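YfkN protein (Bacillus subtilis subsp. subtilis, PDB 3GVE) is a member of the calcineurin-like phosphoesterase family, a beta sandwich flanked by helices, with manganese and magnesium ions bound by loops at the ends of its strands. Local coordinates at residues A[59-63]-A[245-249]; A[63-67]-A[92-96]; A[80-86]-A[117-123]; A[101-106]-A[127-131]. All coordinates share one frame; numbering follows the deposited sequence.

How the interactions relate
Interactions 1, 2 and 4 are buried, whereas interaction 3 lies farther out and is partly open to solvent. Interactions 1 and 2 share Gly63, and each carries a magnesium ligand, His249 and Asp64; the side chains that meet are apolar in interaction 2, but in interaction 1 an asparagine amide joins the aliphatic groups. Interaction 4 runs beside strand 57-61 of interaction 1 through backbone bonds such as Leu59 O to Asp102 N, and is itself held by two backbone hydrogen bonds and one from a threonine hydroxyl. Interaction 3 pairs two helices at a glycine and adds a lysine at the exposed end. Its helix 115-123 reaches inward, with Thr121 against Ile93 of interaction 2 and Ile122 against Ile129 of interaction 4.

Interaction 1 of 4, residues A[59-63]-A[245-249]; sequences LVDNG and IISGH. With MG (magnesium ion), chain D.
Asn62 lays its side chain alongside that of Ile246, the two pointing opposite ways. Its CB starts 3.7 Å from Ile246 CG2, and CG keeps the same methyl in contact. With CG anti to the backbone N (chi1 -151°), the amide is carried across toward the 245-249 backbone. There OD1 approaches Ile246 CB at 3.9 Å, while ND2 comes to 3.3 Å from Ser247 C and is hydrogen-bonded to Ala215 O, on strand 210-215. Two residues earlier, Val60 CG2 meets the other branch of the same Ile246, CG1, at 4.0 Å, the two side chains crossing at a slant. The contact thus joins strand 57-61 of one sheet to strand 244-247 of the other, across the interior between the two facing sheets of the calcineurin-like beta sandwich, and Leu214 and Ala16 add to the same apolar core. After Asp61 the chain turns: its OD2 takes the N-H of Gly63 at 3.0 Å, an Asx turn, and the donor stands above the carboxylate plane. In the other segment His249 ND1 binds the magnesium ion at 2.4 Å, alongside Asp64, Asn108 and His216, and its NE2 is held by Glu229.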
loop_
_atom_site.group_PDB
_atom_site.type_symbol
_atom_site.label_atom_id
_atom_site.label_comp_id
_atom_site.label_asym_id
_atom_site.label_seq_id
_atom_site.Cartn_x
_atom_site.Cartn_y
_atom_site.Cartn_z
ATOM N N LEU A 59 12.086 10.916 -21.754
ATOM C CA LEU A 59 11.634 10.023 -20.698
ATOM C C LEU A 59 11.876 10.680 -19.332
ATOM O O LEU A 59 12.971 11.061 -18.997
ATOM C CB LEU A 59 12.365 8.682 -20.808
ATOM C CG LEU A 59 12.149 7.686 -19.657
ATOM C CD1 LEU A 59 10.687 7.227 -19.576
ATOM C CD2 LEU A 59 13.080 6.483 -19.854
ATOM N N VAL A 60 10.807 10.807 -18.562
ATOM C CA VAL A 60 10.866 11.502 -17.268
ATOM C C VAL A 60 10.189 10.704 -16.170
ATOM O O VAL A 60 9.270 9.948 -16.411
ATOM C CB VAL A 60 10.218 12.916 -17.355
ATOM C CG1 VAL A 60 10.925 13.746 -18.441
ATOM C CG2 VAL A 60 8.726 12.833 -17.644
ATOM N N ASP A 61 10.678 10.890 -14.958
ATOM C CA ASP A 61 10.030 10.315 -13.779
ATOM C C ASP A 61 9.469 11.414 -12.897
ATOM O O ASP A 61 10.077 12.462 -12.758
ATOM C CB ASP A 61 10.998 9.478 -12.956
ATOM C CG ASP A 61 10.301 8.787 -11.807
ATOM O OD1 ASP A 61 9.524 7.847 -12.043
ATOM O OD2 ASP A 61 10.489 9.226 -10.679
ATOM N N ASN A 62 8.322 11.139 -12.290
ATOM C CA ASN A 62 7.618 12.139 -11.494
ATOM C C ASN A 62 7.702 12.026 -9.970
ATOM O O ASN A 62 6.945 12.684 -9.275
ATOM C CB ASN A 62 6.149 12.189 -11.931
ATOM C CG ASN A 62 5.527 13.571 -11.738
ATOM O OD1 ASN A 62 6.157 14.587 -12.003
ATOM N ND2 ASN A 62 4.261 13.596 -11.289
ATOM N N GLY A 63 8.635 11.217 -9.464
ATOM C CA GLY A 63 8.861 11.128 -8.029
ATOM C C GLY A 63 8.077 10.031 -7.317
ATOM O O GLY A 63 7.353 9.273 -7.938
ATOM N N ILE A 245 2.229 18.673 -18.542
ATOM C CA ILE A 245 2.242 18.379 -17.111
ATOM C C ILE A 245 2.181 16.877 -16.860
ATOM O O ILE A 245 1.283 16.198 -17.320
ATOM C CB ILE A 245 1.058 19.053 -16.375
ATOM C CG1 ILE A 245 1.126 20.576 -16.545
ATOM C CG2 ILE A 245 1.074 18.677 -14.892
ATOM C CD1 ILE A 245 -0.186 21.309 -16.125
ATOM N N ILE A 246 3.157 16.385 -16.115
ATOM C CA ILE A 246 3.112 15.040 -15.570
ATOM C C ILE A 246 2.579 15.171 -14.133
ATOM O O ILE A 246 3.100 15.949 -13.351
ATOM C CB ILE A 246 4.501 14.376 -15.547
ATOM C CG1 ILE A 246 5.248 14.546 -16.885
ATOM C CG2 ILE A 246 4.383 12.903 -15.153
ATOM C CD1 ILE A 246 4.456 14.159 -18.105
ATOM N N SER A 247 1.544 14.399 -13.820
ATOM C CA SER A 247 0.906 14.442 -12.527
ATOM C C SER A 247 1.080 13.077 -11.889
ATOM O O SER A 247 1.299 12.086 -12.531
ATOM C CB SER A 247 -0.577 14.796 -12.708
ATOM O OG SER A 247 -1.304 14.796 -11.494
ATOM N N GLY A 248 0.975 13.066 -10.585
ATOM C CA GLY A 248 1.082 11.856 -9.773
ATOM C C GLY A 248 0.424 12.054 -8.407
ATOM O O GLY A 248 -0.585 12.727 -8.303
ATOM N N HIS A 249 1.064 11.459 -7.406
ATOM C CA HIS A 249 0.750 11.573 -5.995
ATOM C C HIS A 249 -0.528 10.819 -5.605
ATOM O O HIS A 249 -0.517 10.092 -4.645
ATOM C CB HIS A 249 0.721 13.042 -5.559
ATOM C CG HIS A 249 0.521 13.231 -4.090
ATOM N ND1 HIS A 249 1.397 12.733 -3.148
ATOM C CD2 HIS A 249 -0.459 13.868 -3.404
ATOM C CE1 HIS A 249 0.962 13.058 -1.943
ATOM N NE2 HIS A 249 -0.162 13.741 -2.071
HETATM MG MG MG D . 3.310 11.261 -3.247
HETATM O O HOH W 1 1.686 9.442 -3.367
#

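Interaction 2 of 4, residues A[63-67]-A[92-96]; sequences GDLIQ and IISVM. With MN (manganese (II) ion), chain C; MG (magnesium ion), chain D.
Leu65 and the selenomethionine Met96 reach toward each other tip to tip, with Leu65 CD1 3.8 Å from Met96 CE. Bends in the Met96 chain at chi2 and chi3 bring its SE and CE up to the leucine methyls, so that CE lies close to both CD1 and CD2. Against Ile92 the leucine is turned differently: the two side chains lie flank to flank with opposed directions, and Leu65 CG rests 3.7 Å from Ile92 CG2. Leu65 holds its CG opposite the backbone N (chi1 170°), which directs the isobutyl group at the helix and lets CD2 also approach Ile93 CD1, more loosely at 4.3 Å. The other arm of Ile92 extends to the loop backbone, where its CD1 meets Ile66 CA at 3.7 Å. Thr121 of helix 115-123 adjoins both Ile66 and Ile93. One residue before Leu65, on the far side of the loop from the helix, Asp64 OD2 bridges the metals, 2.3 Å from manganese and 2.4 Å from magnesium, as the shared carboxylate expected of a dinuclear calcineurin-like site. Its OD1 accepts from His109 N, and Glu110 receives the N-H groups of Asp64 and Leu65. The side chains that meet are all apolar, so helix 91-98 probably holds the loop by hydrophobic packing, while the Asp64 carboxylate faces the ions and His109 N.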
loop_
_atom_site.group_PDB
_atom_site.type_symbol
_atom_site.label_atom_id
_atom_site.label_comp_id
_atom_site.label_asym_id
_atom_site.label_seq_id
_atom_site.Cartn_x
_atom_site.Cartn_y
_atom_site.Cartn_z
ATOM N N GLY A 63 8.635 11.217 -9.464
ATOM C CA GLY A 63 8.861 11.128 -8.029
ATOM C C GLY A 63 8.077 10.031 -7.317
ATOM O O GLY A 63 7.353 9.273 -7.938
ATOM N N ASP A 64 8.237 9.965 -5.997
ATOM C CA ASP A 64 7.838 8.797 -5.176
ATOM C C ASP A 64 8.449 7.528 -5.805
ATOM O O ASP A 64 7.770 6.558 -6.121
ATOM C CB ASP A 64 6.309 8.690 -5.004
ATOM C CG ASP A 64 5.804 9.434 -3.788
ATOM O OD1 ASP A 64 6.587 10.223 -3.221
ATOM O OD2 ASP A 64 4.618 9.232 -3.443
ATOM N N LEU A 65 9.763 7.589 -5.981
ATOM C CA LEU A 65 10.551 6.604 -6.721
ATOM C C LEU A 65 11.404 5.678 -5.839
ATOM O O LEU A 65 11.446 4.487 -6.068
ATOM C CB LEU A 65 11.458 7.342 -7.710
ATOM C CG LEU A 65 12.529 6.496 -8.404
ATOM C CD1 LEU A 65 11.887 5.517 -9.352
ATOM C CD2 LEU A 65 13.529 7.416 -9.153
ATOM N N ILE A 66 12.086 6.243 -4.852
ATOM C CA ILE A 66 13.128 5.519 -4.141
ATOM C C ILE A 66 12.690 4.847 -2.847
ATOM O O ILE A 66 13.485 4.176 -2.205
ATOM C CB ILE A 66 14.339 6.443 -3.846
ATOM C CG1 ILE A 66 13.988 7.481 -2.766
ATOM C CG2 ILE A 66 14.841 7.089 -5.132
ATOM C CD1 ILE A 66 15.165 8.360 -2.341
ATOM N N GLN A 67 11.435 5.028 -2.468
ATOM C CA GLN A 67 10.917 4.527 -1.199
ATOM C C GLN A 67 9.599 3.806 -1.406
ATOM O O GLN A 67 8.824 4.164 -2.267
ATOM C CB GLN A 67 10.690 5.707 -0.251
ATOM C CG GLN A 67 10.334 5.306 1.181
ATOM C CD GLN A 67 8.859 4.961 1.406
ATOM O OE1 GLN A 67 8.518 4.286 2.373
ATOM N NE2 GLN A 67 8.004 5.440 0.554
ATOM N N ILE A 92 18.373 2.052 -7.397
ATOM C CA ILE A 92 17.220 2.490 -8.179
ATOM C C ILE A 92 17.650 3.507 -9.255
ATOM O O ILE A 92 17.237 3.436 -10.404
ATOM C CB ILE A 92 16.116 3.049 -7.278
ATOM C CG1 ILE A 92 15.487 1.896 -6.488
ATOM C CG2 ILE A 92 15.075 3.800 -8.107
ATOM C CD1 ILE A 92 14.506 2.343 -5.428
ATOM N N ILE A 93 18.495 4.444 -8.857
ATOM C CA ILE A 93 19.066 5.403 -9.791
ATOM C C ILE A 93 19.891 4.714 -10.894
ATOM O O ILE A 93 19.841 5.125 -12.034
ATOM C CB ILE A 93 19.878 6.497 -9.053
ATOM C CG1 ILE A 93 18.959 7.295 -8.097
ATOM C CG2 ILE A 93 20.596 7.435 -10.054
ATOM C CD1 ILE A 93 17.778 8.024 -8.796
ATOM N N SER A 94 20.623 3.654 -10.559
ATOM C CA SER A 94 21.313 2.862 -11.627
ATOM C C SER A 94 20.367 2.353 -12.669
ATOM O O SER A 94 20.717 2.347 -13.851
ATOM C CB SER A 94 22.080 1.700 -11.041
ATOM O OG SER A 94 23.012 2.125 -10.062
ATOM N N VAL A 95 19.178 1.915 -12.258
ATOM C CA VAL A 95 18.175 1.476 -13.247
ATOM C C VAL A 95 17.723 2.629 -14.153
ATOM O O VAL A 95 17.619 2.525 -15.362
ATOM C CB VAL A 95 16.934 0.832 -12.560
ATOM C CG1 VAL A 95 15.865 0.517 -13.541
ATOM C CG2 VAL A 95 17.375 -0.483 -11.840
HETATM N N MSE A 96 17.452 3.774 -13.531
HETATM C CA MSE A 96 17.014 4.977 -14.259
HETATM C C MSE A 96 18.082 5.464 -15.265
HETATM O O MSE A 96 17.782 5.900 -16.346
HETATM C CB MSE A 96 16.646 6.125 -13.294
HETATM C CG MSE A 96 15.710 5.739 -12.135
HETATM SE SE MSE A 96 14.100 4.737 -12.611
HETATM C CE MSE A 96 12.891 6.244 -12.977
HETATM MN MN MN C . 2.968 7.763 -3.991
HETATM MG MG MG D . 3.310 11.261 -3.247
HETATM O O HOH W 1 1.686 9.442 -3.367
HETATM O O HOH W 2 2.576 7.334 -1.822
#

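Interaction 3 of 4, residues A[80-86]-A[117-123]; sequences KDDIISG and FLDGTIK
Phe117 O is gripped twice by Thr121, by its backbone N at 2.9 Å in the helical bond and by its OG1 at 3.0 Å, the two donors coming from opposite faces of the carbonyl plane. The hydroxyl bonds back to this oxygen from 39° out of the plane, and OG1 also lies over one face of the Phe117 ring, offset toward the rim, and 3.8 Å from Ile83 CG2. The ring itself swings toward helix 70-85 because CG is anti to the backbone N (chi1 -176°). Ile83 CD1 approaches its CE1 at 3.9 Å and Lys80 CG lies beside CD1, both side chains crossing the phenylalanine at a slant. Ile84 CG1 packs instead on the backbone, at Phe117 CA. One turn on, at Gly120, the backbones come closest: Gly120 CA is 3.8 Å from Ile84 CA and 3.1 Å from Ile83 O, so that backbone packs directly on backbone. At the more exposed end, the extended Lys123 side chain spans the gap, and its NZ donates to Ile84 O at 2.9 Å, nearly in line with the C=O bond. That bond satisfies a carbonyl in the last turn of helix 70-85, just before Gly86 leaves the helix with positive phi. The segment axes approach to 7.2 Å and cross at 64°, a close helix-helix crossing made at a glycine.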
loop_
_atom_site.group_PDB
_atom_site.type_symbol
_atom_site.label_atom_id
_atom_site.label_comp_id
_atom_site.label_asym_id
_atom_site.label_seq_id
_atom_site.Cartn_x
_atom_site.Cartn_y
_atom_site.Cartn_z
ATOM N N LYS A 80 23.720 3.378 2.815
ATOM C CA LYS A 80 23.569 4.783 3.154
ATOM C C LYS A 80 24.864 5.578 3.022
ATOM O O LYS A 80 24.893 6.614 2.394
ATOM C CB LYS A 80 22.992 4.957 4.567
ATOM C CG LYS A 80 22.773 6.423 4.954
ATOM C CD LYS A 80 21.960 6.587 6.224
ATOM C CE LYS A 80 22.141 7.979 6.759
ATOM N NZ LYS A 80 20.981 8.840 6.460
ATOM N N ASP A 81 25.927 5.100 3.646
ATOM C CA ASP A 81 27.156 5.875 3.694
ATOM C C ASP A 81 27.752 6.115 2.317
ATOM O O ASP A 81 28.102 7.237 1.993
ATOM C CB ASP A 81 28.172 5.222 4.636
ATOM C CG ASP A 81 27.735 5.281 6.074
ATOM O OD1 ASP A 81 27.038 6.239 6.440
ATOM O OD2 ASP A 81 28.086 4.368 6.837
ATOM N N ASP A 82 27.829 5.069 1.507
ATOM C CA ASP A 82 28.384 5.196 0.160
ATOM C C ASP A 82 27.485 5.957 -0.820
ATOM O O ASP A 82 27.972 6.603 -1.729
ATOM C CB ASP A 82 28.758 3.842 -0.406
ATOM C CG ASP A 82 29.904 3.198 0.337
ATOM O OD1 ASP A 82 30.708 3.934 0.919
ATOM O OD2 ASP A 82 29.947 1.965 0.357
ATOM N N ILE A 83 26.172 5.900 -0.610
ATOM C CA ILE A 83 25.261 6.679 -1.434
ATOM C C ILE A 83 25.423 8.160 -1.075
ATOM O O ILE A 83 25.501 9.010 -1.941
ATOM C CB ILE A 83 23.812 6.166 -1.295
ATOM C CG1 ILE A 83 23.668 4.812 -2.005
ATOM C CG2 ILE A 83 22.818 7.185 -1.863
ATOM C CD1 ILE A 83 22.324 4.049 -1.726
ATOM N N ILE A 84 25.538 8.450 0.211
ATOM C CA ILE A 84 25.688 9.831 0.668
ATOM C C ILE A 84 26.954 10.509 0.125
ATOM O O ILE A 84 26.915 11.645 -0.307
ATOM C CB ILE A 84 25.622 9.894 2.199
ATOM C CG1 ILE A 84 24.161 9.788 2.646
ATOM C CG2 ILE A 84 26.257 11.162 2.730
ATOM C CD1 ILE A 84 23.976 9.703 4.134
ATOM N N SER A 85 28.047 9.766 0.117
ATOM C CA SER A 85 29.342 10.262 -0.330
ATOM C C SER A 85 29.438 10.288 -1.850
ATOM O O SER A 85 30.318 10.928 -2.408
ATOM C CB SER A 85 30.462 9.391 0.245
ATOM O OG SER A 85 30.531 8.137 -0.396
ATOM N N GLY A 86 28.528 9.577 -2.516
ATOM C CA GLY A 86 28.528 9.504 -3.968
ATOM C C GLY A 86 29.423 8.397 -4.478
ATOM O O GLY A 86 29.598 8.219 -5.663
ATOM N N PHE A 117 20.622 11.609 2.717
ATOM C CA PHE A 117 20.459 10.449 1.860
ATOM C C PHE A 117 19.872 10.856 0.518
ATOM O O PHE A 117 20.287 10.372 -0.506
ATOM C CB PHE A 117 19.601 9.388 2.537
ATOM C CG PHE A 117 19.476 8.123 1.740
ATOM C CD1 PHE A 117 20.522 7.210 1.681
ATOM C CD2 PHE A 117 18.322 7.846 1.041
ATOM C CE1 PHE A 117 20.405 6.042 0.954
ATOM C CE2 PHE A 117 18.213 6.677 0.332
ATOM C CZ PHE A 117 19.257 5.776 0.289
ATOM N N LEU A 118 18.939 11.792 0.531
ATOM C CA LEU A 118 18.359 12.268 -0.711
ATOM C C LEU A 118 19.405 12.977 -1.582
ATOM O O LEU A 118 19.460 12.771 -2.770
ATOM C CB LEU A 118 17.157 13.189 -0.440
ATOM C CG LEU A 118 16.434 13.730 -1.678
ATOM C CD1 LEU A 118 16.044 12.589 -2.617
ATOM C CD2 LEU A 118 15.202 14.538 -1.266
ATOM N N ASP A 119 20.215 13.837 -0.966
ATOM C CA ASP A 119 21.288 14.508 -1.695
ATOM C C ASP A 119 22.226 13.461 -2.301
ATOM O O ASP A 119 22.620 13.579 -3.434
ATOM C CB ASP A 119 22.087 15.451 -0.789
ATOM C CG ASP A 119 21.368 16.767 -0.503
ATOM O OD1 ASP A 119 20.486 17.192 -1.263
ATOM O OD2 ASP A 119 21.727 17.376 0.510
ATOM N N GLY A 120 22.566 12.440 -1.535
ATOM C CA GLY A 120 23.456 11.398 -2.020
ATOM C C GLY A 120 22.847 10.632 -3.176
ATOM O O GLY A 120 23.511 10.296 -4.126
ATOM N N THR A 121 21.551 10.368 -3.080
ATOM C CA THR A 121 20.812 9.650 -4.129
ATOM C C THR A 121 20.853 10.416 -5.446
ATOM O O THR A 121 21.106 9.851 -6.484
ATOM C CB THR A 121 19.346 9.402 -3.696
ATOM O OG1 THR A 121 19.327 8.491 -2.605
ATOM C CG2 THR A 121 18.519 8.808 -4.833
ATOM N N ILE A 122 20.616 11.721 -5.369
ATOM C CA ILE A 122 20.625 12.597 -6.529
ATOM C C ILE A 122 22.011 12.647 -7.200
ATOM O O ILE A 122 22.096 12.742 -8.406
ATOM C CB ILE A 122 20.138 14.023 -6.122
ATOM C CG1 ILE A 122 18.652 13.986 -5.768
ATOM C CG2 ILE A 122 20.369 15.022 -7.224
ATOM C CD1 ILE A 122 18.151 15.241 -5.032
ATOM N N LYS A 123 23.078 12.586 -6.408
ATOM C CA LYS A 123 24.456 12.698 -6.933
ATOM C C LYS A 123 24.773 11.687 -8.018
ATOM O O LYS A 123 25.532 11.958 -8.913
ATOM C CB LYS A 123 25.491 12.499 -5.823
ATOM C CG LYS A 123 25.560 13.610 -4.818
ATOM C CD LYS A 123 26.550 13.292 -3.691
ATOM C CE LYS A 123 26.402 14.332 -2.602
ATOM N NZ LYS A 123 27.448 14.235 -1.612
#

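Interaction 4 of 4, residues A[101-106]-A[127-131]; sequences YDAGTL and FPIVN
Gly104 is bonded through both its backbone groups: its N donates to Pro128 O at 3.0 Å, lying in the carbonyl plane, and its O accepts from Val130 N at 2.9 Å, with the donor tilted 27° from the plane. These two bonds make the parallel bridge between Gly104 and Ile129. Further along, a side chain takes over the pairing. Thr105 OG1, placed opposite its backbone N (chi1 -162°), donates to Val130 O at 2.7 Å. The same hydroxyl accepts a hydrogen bond from a water, which also donates to Leu106 O and accepts from Asn131 ND2, so one water ties the ends of both segments together. The amide of Asn131 is further held by Asn133 and Val134. At the opposite end the contact is apolar: Tyr101 CB sits over the centre of the Phe127 ring in a CH-pi contact, 3.9 Å from its centroid. At the Leu106 end, the Leu106 and Ile129 side chains cross at about a right angle, with Leu106 CD2 3.7 Å from Ile129 CG2. Strands 104-105 and 129-130 are the two strands of a beta-alpha-beta unit whose helix 115-123 packs on Leu106 and Ile129 through Leu118 and Ile122. Residues 102 and 103 bond to the backbone of strand 57-61 alongside, while Met96 of helix 91-98 touches Tyr101 and Phe127.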
loop_
_atom_site.group_PDB
_atom_site.type_symbol
_atom_site.label_atom_id
_atom_site.label_comp_id
_atom_site.label_asym_id
_atom_site.label_seq_id
_atom_site.Cartn_x
_atom_site.Cartn_y
_atom_site.Cartn_z
ATOM N N TYR A 101 16.806 7.873 -18.563
ATOM C CA TYR A 101 15.873 8.944 -18.211
ATOM C C TYR A 101 16.507 10.300 -18.509
ATOM O O TYR A 101 17.706 10.471 -18.360
ATOM C CB TYR A 101 15.495 8.866 -16.740
ATOM C CG TYR A 101 14.289 7.992 -16.484
ATOM C CD1 TYR A 101 14.400 6.603 -16.504
ATOM C CD2 TYR A 101 13.041 8.549 -16.234
ATOM C CE1 TYR A 101 13.299 5.798 -16.274
ATOM C CE2 TYR A 101 11.924 7.743 -15.993
ATOM C CZ TYR A 101 12.065 6.371 -16.038
ATOM O OH TYR A 101 10.997 5.545 -15.812
ATOM N N ASP A 102 15.676 11.246 -18.919
ATOM C CA ASP A 102 16.128 12.609 -19.212
ATOM C C ASP A 102 15.972 13.575 -18.023
ATOM O O ASP A 102 16.665 14.566 -17.954
ATOM C CB ASP A 102 15.387 13.153 -20.437
ATOM C CG ASP A 102 15.676 12.347 -21.693
ATOM O OD1 ASP A 102 16.809 12.413 -22.173
ATOM O OD2 ASP A 102 14.777 11.650 -22.155
ATOM N N ALA A 103 15.043 13.277 -17.109
ATOM C CA ALA A 103 14.805 14.124 -15.951
ATOM C C ALA A 103 13.999 13.384 -14.900
ATOM O O ALA A 103 13.269 12.464 -15.262
ATOM C CB ALA A 103 14.041 15.389 -16.342
ATOM N N GLY A 104 14.108 13.846 -13.665
ATOM C CA GLY A 104 13.260 13.332 -12.604
ATOM C C GLY A 104 12.952 14.446 -11.601
ATOM O O GLY A 104 13.419 15.585 -11.746
ATOM N N THR A 105 12.177 14.094 -10.569
ATOM C CA THR A 105 11.778 15.107 -9.564
ATOM C C THR A 105 11.580 14.482 -8.214
ATOM O O THR A 105 11.719 13.227 -8.063
ATOM C CB THR A 105 10.538 15.864 -10.078
ATOM O OG1 THR A 105 10.417 17.084 -9.333
ATOM C CG2 THR A 105 9.247 15.058 -9.911
ATOM N N LEU A 106 11.237 15.274 -7.200
ATOM C CA LEU A 106 11.043 14.778 -5.865
ATOM C C LEU A 106 9.581 14.618 -5.554
ATOM O O LEU A 106 8.780 15.488 -5.709
ATOM C CB LEU A 106 11.690 15.714 -4.851
ATOM C CG LEU A 106 13.160 16.053 -5.174
ATOM C CD1 LEU A 106 13.707 17.021 -4.194
ATOM C CD2 LEU A 106 14.044 14.854 -5.309
ATOM N N PHE A 127 21.045 12.154 -15.031
ATOM C CA PHE A 127 20.079 13.133 -15.498
ATOM C C PHE A 127 19.744 14.093 -14.363
ATOM O O PHE A 127 19.912 13.769 -13.219
ATOM C CB PHE A 127 18.809 12.419 -15.975
ATOM C CG PHE A 127 18.256 11.442 -14.969
ATOM C CD1 PHE A 127 17.303 11.845 -14.067
ATOM C CD2 PHE A 127 18.731 10.143 -14.896
ATOM C CE1 PHE A 127 16.810 10.963 -13.130
ATOM C CE2 PHE A 127 18.254 9.254 -13.959
ATOM C CZ PHE A 127 17.284 9.642 -13.079
ATOM N N PRO A 128 19.239 15.262 -14.714
ATOM C CA PRO A 128 18.854 16.247 -13.699
ATOM C C PRO A 128 17.602 15.823 -12.927
ATOM O O PRO A 128 16.648 15.343 -13.511
ATOM C CB PRO A 128 18.530 17.496 -14.527
ATOM C CG PRO A 128 18.209 16.972 -15.903
ATOM C CD PRO A 128 19.109 15.793 -16.079
ATOM N N ILE A 129 17.639 16.031 -11.623
ATOM C CA ILE A 129 16.487 15.853 -10.743
ATOM C C ILE A 129 16.161 17.248 -10.217
ATOM O O ILE A 129 16.959 17.866 -9.548
ATOM C CB ILE A 129 16.802 14.831 -9.639
ATOM C CG1 ILE A 129 16.977 13.454 -10.290
ATOM C CG2 ILE A 129 15.686 14.783 -8.626
ATOM C CD1 ILE A 129 17.471 12.352 -9.338
ATOM N N VAL A 130 14.997 17.749 -10.580
ATOM C CA VAL A 130 14.676 19.146 -10.352
ATOM C C VAL A 130 13.569 19.300 -9.320
ATOM O O VAL A 130 12.702 18.449 -9.188
ATOM C CB VAL A 130 14.275 19.865 -11.684
ATOM C CG1 VAL A 130 15.506 19.956 -12.619
ATOM C CG2 VAL A 130 13.117 19.138 -12.388
ATOM N N ASN A 131 13.608 20.413 -8.610
ATOM C CA ASN A 131 12.528 20.824 -7.730
ATOM C C ASN A 131 12.635 22.326 -7.470
ATOM O O ASN A 131 13.711 22.783 -7.115
ATOM C CB ASN A 131 12.555 20.064 -6.408
ATOM C CG ASN A 131 11.611 20.681 -5.399
ATOM O OD1 ASN A 131 11.982 21.605 -4.696
ATOM N ND2 ASN A 131 10.373 20.225 -5.376
HETATM O O HOH W 3 9.593 17.907 -6.839
#